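Local coordinates for protein member of DUF4221 family (Bacteroides vulgatus, PDB 3S9J) that is of unknown function but folds as a six-bladed beta-propeller of the DUF4221 family, at residues Y133-A138 with H269-K274; D273-V278 with S331-E336. All blocks are in the same frame, centred on the assembly; numbering follows the deposited sequence.

In the fold
Six four-stranded antiparallel sheets make up the propeller, and both contacts involve the blade that opens with strand 266-273. Along the chain, residues 133-138 come first, in the loop leading from strand 112-117 to strand 139-141; contact 1 brings them against 269-274 after 130 intervening residues and so joins a loop between two earlier blades to that innermost strand. Contact 2 starts where contact 1 ends, sharing Asp273 and Lys274, and reaches forward over 52 residues to strand 327-334 of the closing blade, which also holds the N-terminal strand 8-19. The two closures follow one another rather than cross, and Met271 CE touches Val333 CG2 between them.

Contact 1 of 2, residues Y133-A138 with H269-K274; sequences YYNAPA and HIMYDK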
loop_
_atom_site.group_PDB
_atom_site.type_symbol
_atom_site.label_atom_id
_atom_site.label_comp_id
_atom_site.label_asym_id
_atom_site.label_seq_id
_atom_site.Cartn_x
_atom_site.Cartn_y
_atom_site.Cartn_z
ATOM N N TYR A 133 0.337 -3.943 -0.732
ATOM C CA TYR A 133 0.907 -4.829 0.316
ATOM C C TYR A 133 1.245 -3.949 1.525
ATOM O O TYR A 133 0.961 -4.315 2.662
ATOM C CB TYR A 133 2.137 -5.533 -0.234
ATOM C CG TYR A 133 2.542 -6.794 0.478
ATOM C CD1 TYR A 133 1.680 -7.901 0.513
ATOM C CD2 TYR A 133 3.817 -6.928 1.011
ATOM C CE1 TYR A 133 2.068 -9.114 1.109
ATOM C CE2 TYR A 133 4.209 -8.144 1.622
ATOM C CZ TYR A 133 3.329 -9.218 1.654
ATOM O OH TYR A 133 3.706 -10.417 2.255
ATOM N N TYR A 134 1.791 -2.756 1.247
ATOM C CA TYR A 134 1.492 -1.565 2.053
ATOM C C TYR A 134 0.740 -0.617 1.124
ATOM O O TYR A 134 1.022 -0.545 -0.067
ATOM C CB TYR A 134 2.745 -0.911 2.642
ATOM C CG TYR A 134 3.762 -0.455 1.602
ATOM C CD1 TYR A 134 4.702 -1.331 1.093
ATOM C CD2 TYR A 134 3.801 0.858 1.182
ATOM C CE1 TYR A 134 5.650 -0.914 0.124
ATOM C CE2 TYR A 134 4.738 1.278 0.248
ATOM C CZ TYR A 134 5.641 0.414 -0.278
ATOM O OH TYR A 134 6.528 0.905 -1.217
ATOM N N ASN A 135 -0.201 0.123 1.663
ATOM C CA ASN A 135 -1.027 0.953 0.816
ATOM C C ASN A 135 -0.141 2.040 0.149
ATOM O O ASN A 135 0.425 2.913 0.827
ATOM C CB ASN A 135 -2.170 1.578 1.584
ATOM C CG ASN A 135 -3.240 2.151 0.658
ATOM O OD1 ASN A 135 -3.460 1.614 -0.425
ATOM N ND2 ASN A 135 -3.870 3.253 1.067
ATOM N N ALA A 136 -0.036 1.951 -1.172
ATOM C CA ALA A 136 0.753 2.879 -1.978
ATOM C C ALA A 136 0.083 2.974 -3.368
ATOM O O ALA A 136 0.566 2.422 -4.340
ATOM C CB ALA A 136 2.154 2.376 -2.104
ATOM N N PRO A 137 -1.055 3.643 -3.433
ATOM C CA PRO A 137 -1.943 3.477 -4.581
ATOM C C PRO A 137 -1.553 4.270 -5.820
ATOM O O PRO A 137 -2.190 4.092 -6.862
ATOM C CB PRO A 137 -3.283 4.022 -4.064
ATOM C CG PRO A 137 -2.867 5.037 -3.031
ATOM C CD PRO A 137 -1.710 4.401 -2.350
ATOM N N ALA A 138 -0.561 5.145 -5.676
ATOM C CA ALA A 138 -0.282 6.232 -6.621
ATOM C C ALA A 138 -1.515 7.107 -6.696
ATOM O O ALA A 138 -2.553 6.825 -6.082
ATOM C CB ALA A 138 0.129 5.715 -7.985
ATOM N N HIS A 269 -0.380 0.482 6.883
ATOM C CA HIS A 269 -1.211 1.253 5.968
ATOM C C HIS A 269 -1.736 2.549 6.580
ATOM O O HIS A 269 -2.130 2.589 7.760
ATOM C CB HIS A 269 -2.484 0.511 5.549
ATOM C CG HIS A 269 -2.297 -0.890 5.071
ATOM N ND1 HIS A 269 -1.574 -1.211 3.936
ATOM C CD2 HIS A 269 -2.870 -2.036 5.497
ATOM C CE1 HIS A 269 -1.677 -2.507 3.717
ATOM N NE2 HIS A 269 -2.451 -3.035 4.657
ATOM N N ILE A 270 -1.804 3.586 5.756
ATOM C CA ILE A 270 -2.775 4.651 5.956
ATOM C C ILE A 270 -3.754 4.570 4.777
ATOM O O ILE A 270 -3.354 4.518 3.620
ATOM C CB ILE A 270 -2.115 6.060 6.143
ATOM C CG1 ILE A 270 -3.170 7.157 6.454
ATOM C CG2 ILE A 270 -1.265 6.451 4.931
ATOM C CD1 ILE A 270 -3.878 6.972 7.815
HETATM N N MSE A 271 -5.049 4.554 5.084
HETATM C CA MSE A 271 -6.075 4.344 4.072
HETATM C C MSE A 271 -7.197 5.352 4.243
HETATM O O MSE A 271 -7.732 5.513 5.338
HETATM C CB MSE A 271 -6.649 2.929 4.169
HETATM C CG MSE A 271 -5.652 1.884 4.051
HETATM SE SE MSE A 271 -6.529 0.130 4.086
HETATM C CE MSE A 271 -7.727 0.235 3.035
ATOM N N TYR A 272 -7.573 6.001 3.145
ATOM C CA TYR A 272 -8.711 6.898 3.135
ATOM C C TYR A 272 -9.967 6.132 2.767
ATOM O O TYR A 272 -9.947 5.315 1.861
ATOM C CB TYR A 272 -8.489 8.024 2.116
ATOM C CG TYR A 272 -9.660 8.962 2.005
ATOM C CD1 TYR A 272 -10.152 9.593 3.116
ATOM C CD2 TYR A 272 -10.248 9.232 0.786
ATOM C CE1 TYR A 272 -11.242 10.448 3.029
ATOM C CE2 TYR A 272 -11.348 10.099 0.689
ATOM C CZ TYR A 272 -11.832 10.700 1.805
ATOM O OH TYR A 272 -12.918 11.565 1.757
ATOM N N ASP A 273 -11.048 6.381 3.502
ATOM C CA ASP A 273 -12.359 5.806 3.242
ATOM C C ASP A 273 -13.213 6.907 2.589
ATOM O O ASP A 273 -13.682 7.830 3.282
ATOM C CB ASP A 273 -12.971 5.353 4.582
ATOM C CG ASP A 273 -14.344 4.711 4.447
ATOM O OD1 ASP A 273 -15.090 5.030 3.479
ATOM O OD2 ASP A 273 -14.668 3.874 5.342
ATOM N N LYS A 274 -13.389 6.800 1.267
ATOM C CA LYS A 274 -14.103 7.812 0.457
ATOM C C LYS A 274 -15.607 7.817 0.722
ATOM O O LYS A 274 -16.267 8.795 0.415
ATOM C CB LYS A 274 -13.828 7.625 -1.058
ATOM C CG LYS A 274 -14.401 6.343 -1.701
ATOM C CD LYS A 274 -13.770 6.011 -3.112
ATOM C CE LYS A 274 -13.868 4.468 -3.468
ATOM N NZ LYS A 274 -13.509 3.911 -4.889
#
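Asn135 and His269 meet near the middle of the six-bladed propeller, where the loop 133-138 lies against strand 266-273, the first strand of its blade. Two hydrogen bonds carry the contact. In one, Asn135 N gives its proton to His269 ND1 at 3.0 Å; the donor lies almost in the imidazole plane, at the ring edge, but the bond is bent, with an N-H...N angle of 131°. As ND1 is the acceptor, the proton should sit on NE2, which agrees with the bond from His269 NE2 to Tyr328 O on strand 327-334. The ring therefore spans from the loop to the neighbouring blade, held at both nitrogens. In the second bond, Asn135 ND2 donates to Ile270 O at 2.9 Å, nearly straight at the hydrogen (175°), with the acceptor in the amide plane. Asn135 CG is anti to the backbone N (chi1 -165°), which directs the amide at Ile270 while the backbone N faces the histidine.

The other contacts are close approaches without a conventional hydrogen bond. Tyr134 CA lies 3.6 Å from His269 ND1, and Tyr133 O is 3.4 Å from His269 CE1; that carbonyl also accepts from Trp268 NE1. An alanine in place of His269 would remove the ring and would probably leave Asn135 N and Tyr328 O without these partners, with a gap beside the loop backbone. Beyond the histidine, the selenomethionine Met271 crosses the Asn135 side chain at about a right angle, its CG 3.7 Å from Asn135 ND2.

Contact 2 of 2, residues D273-V278 with S331-E336; sequences DKYRNV and SFVGRE
A tight turn between strands 266-273 and 278-284, closed by a G1 beta bulge at Asn277 and Val278 opposite Asp273, packs here against residues 331-336 of the next blade. Arg276 makes the polar link. Arg276 NH1 bonds to Arg335 O at 2.7 Å, almost straight at the hydrogen (171°) though above the carbonyl plane, while Arg276 NH2 meets Gly334 O at 2.9 Å, nearly in line with the C=O. Both acceptors lie close to the guanidinium plane. In the same plane, Arg276 NE and NH2 together grip Asp273 OD2 side-on, with Arg276 NE 2.7 Å from Asp273 OD2, so NH2 serves both Asp273 and Gly334; bends at chi2 and chi3 fold the arginine back to this salt bridge. Asp273 OD1 accepts from the backbone N of Tyr275 and of Arg276, forming an Asx turn within an Asx motif.

Packing fills in around these bonds. Val333 CG1, anti to its backbone N (chi1 177°), presses on the carboxylate, 3.4 Å from Asp273 CG. The Tyr275 ring lays one face over Arg335, whose CA makes a CH-pi contact 3.8 Å from the ring centroid; Lys274 CG lies over the opposite face. Tyr275 OH and Arg335 NH2 both go on to Glu35 of strand 31-36. With Tyr280 OH also bonded to OD2, the carboxylate is likely to stay ionised and to hold the guanidinium in position, leaving NH1 and NH2 turned toward the two backbone carbonyls.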
loop_
_atom_site.group_PDB
_atom_site.type_symbol
_atom_site.label_atom_id
_atom_site.label_comp_id
_atom_site.label_asym_id
_atom_site.label_seq_id
_atom_site.Cartn_x
_atom_site.Cartn_y
_atom_site.Cartn_z
ATOM N N ASP A 273 -11.048 6.381 3.502
ATOM C CA ASP A 273 -12.359 5.806 3.242
ATOM C C ASP A 273 -13.213 6.907 2.589
ATOM O O ASP A 273 -13.682 7.830 3.282
ATOM C CB ASP A 273 -12.971 5.353 4.582
ATOM C CG ASP A 273 -14.344 4.711 4.447
ATOM O OD1 ASP A 273 -15.090 5.030 3.479
ATOM O OD2 ASP A 273 -14.668 3.874 5.342
ATOM N N LYS A 274 -13.389 6.800 1.267
ATOM C CA LYS A 274 -14.103 7.812 0.457
ATOM C C LYS A 274 -15.607 7.817 0.722
ATOM O O LYS A 274 -16.267 8.795 0.415
ATOM C CB LYS A 274 -13.828 7.625 -1.058
ATOM C CG LYS A 274 -14.401 6.343 -1.701
ATOM C CD LYS A 274 -13.770 6.011 -3.112
ATOM C CE LYS A 274 -13.868 4.468 -3.468
ATOM N NZ LYS A 274 -13.509 3.911 -4.889
ATOM N N TYR A 275 -16.140 6.732 1.289
ATOM C CA TYR A 275 -17.584 6.602 1.524
ATOM C C TYR A 275 -17.989 7.246 2.830
ATOM O O TYR A 275 -18.991 7.936 2.904
ATOM C CB TYR A 275 -18.036 5.138 1.467
ATOM C CG TYR A 275 -17.731 4.520 0.110
ATOM C CD1 TYR A 275 -18.534 4.800 -0.987
ATOM C CD2 TYR A 275 -16.621 3.697 -0.068
ATOM C CE1 TYR A 275 -18.248 4.281 -2.253
ATOM C CE2 TYR A 275 -16.329 3.133 -1.329
ATOM C CZ TYR A 275 -17.140 3.430 -2.418
ATOM O OH TYR A 275 -16.863 2.908 -3.649
ATOM N N ARG A 276 -17.205 7.022 3.871
ATOM C CA ARG A 276 -17.518 7.569 5.197
ATOM C C ARG A 276 -16.687 8.807 5.553
ATOM O O ARG A 276 -16.940 9.439 6.580
ATOM C CB ARG A 276 -17.360 6.461 6.246
ATOM C CG ARG A 276 -18.557 5.524 6.276
ATOM C CD ARG A 276 -18.204 4.136 6.663
ATOM N NE ARG A 276 -17.368 3.547 5.637
ATOM C CZ ARG A 276 -17.812 2.870 4.578
ATOM N NH1 ARG A 276 -19.117 2.614 4.418
ATOM N NH2 ARG A 276 -16.935 2.430 3.688
ATOM N N ASN A 277 -15.735 9.172 4.696
ATOM C CA ASN A 277 -14.854 10.324 4.911
ATOM C C ASN A 277 -14.043 10.238 6.229
ATOM O O ASN A 277 -14.014 11.174 7.039
ATOM C CB ASN A 277 -15.672 11.633 4.840
ATOM C CG ASN A 277 -14.817 12.854 4.533
ATOM O OD1 ASN A 277 -13.725 12.753 3.978
ATOM N ND2 ASN A 277 -15.341 14.039 4.871
ATOM N N VAL A 278 -13.397 9.092 6.413
ATOM C CA VAL A 278 -12.532 8.811 7.560
ATOM C C VAL A 278 -11.234 8.194 7.059
ATOM O O VAL A 278 -11.120 7.871 5.886
ATOM C CB VAL A 278 -13.228 7.854 8.582
ATOM C CG1 VAL A 278 -14.474 8.503 9.181
ATOM C CG2 VAL A 278 -13.590 6.532 7.930
ATOM N N SER A 331 -6.084 -5.538 2.390
ATOM C CA SER A 331 -7.195 -4.776 2.947
ATOM C C SER A 331 -7.663 -3.770 1.889
ATOM O O SER A 331 -6.860 -3.327 1.066
ATOM C CB SER A 331 -6.779 -4.040 4.235
ATOM O OG SER A 331 -6.520 -4.968 5.272
ATOM N N PHE A 332 -8.949 -3.444 1.911
ATOM C CA PHE A 332 -9.495 -2.400 1.046
ATOM C C PHE A 332 -10.748 -1.801 1.635
ATOM O O PHE A 332 -11.434 -2.414 2.466
ATOM C CB PHE A 332 -9.791 -2.931 -0.356
ATOM C CG PHE A 332 -10.996 -3.851 -0.453
ATOM C CD1 PHE A 332 -10.845 -5.235 -0.303
ATOM C CD2 PHE A 332 -12.265 -3.362 -0.753
ATOM C CE1 PHE A 332 -11.920 -6.095 -0.406
ATOM C CE2 PHE A 332 -13.372 -4.232 -0.854
ATOM C CZ PHE A 332 -13.194 -5.604 -0.691
ATOM N N VAL A 333 -11.047 -0.578 1.229
ATOM C CA VAL A 333 -12.305 0.055 1.650
ATOM C C VAL A 333 -13.315 -0.127 0.524
ATOM O O VAL A 333 -13.041 0.233 -0.627
ATOM C CB VAL A 333 -12.128 1.543 1.919
ATOM C CG1 VAL A 333 -13.513 2.208 2.293
ATOM C CG2 VAL A 333 -11.092 1.768 3.039
ATOM N N GLY A 334 -14.464 -0.708 0.857
ATOM C CA GLY A 334 -15.598 -0.852 -0.044
ATOM C C GLY A 334 -16.751 0.026 0.385
ATOM O O GLY A 334 -16.679 0.703 1.408
ATOM N N ARG A 335 -17.831 -0.000 -0.386
ATOM C CA ARG A 335 -19.043 0.761 -0.011
ATOM C C ARG A 335 -19.502 0.507 1.417
ATOM O O ARG A 335 -19.891 1.446 2.106
ATOM C CB ARG A 335 -20.182 0.442 -0.971
ATOM C CG ARG A 335 -19.968 0.954 -2.381
ATOM C CD ARG A 335 -21.062 0.374 -3.299
ATOM N NE ARG A 335 -20.965 0.903 -4.646
ATOM C CZ ARG A 335 -21.864 0.706 -5.613
ATOM N NH1 ARG A 335 -22.950 -0.024 -5.412
ATOM N NH2 ARG A 335 -21.673 1.262 -6.789
ATOM N N GLU A 336 -19.464 -0.751 1.867
ATOM C CA GLU A 336 -20.013 -1.140 3.160
ATOM C C GLU A 336 -19.081 -0.953 4.349
ATOM O O GLU A 336 -19.531 -0.956 5.519
ATOM C CB GLU A 336 -20.469 -2.595 3.121
ATOM C CG GLU A 336 -21.675 -2.861 2.206
ATOM C CD GLU A 336 -22.904 -2.032 2.563
ATOM O OE1 GLU A 336 -23.155 -1.764 3.758
ATOM O OE2 GLU A 336 -23.614 -1.631 1.630
#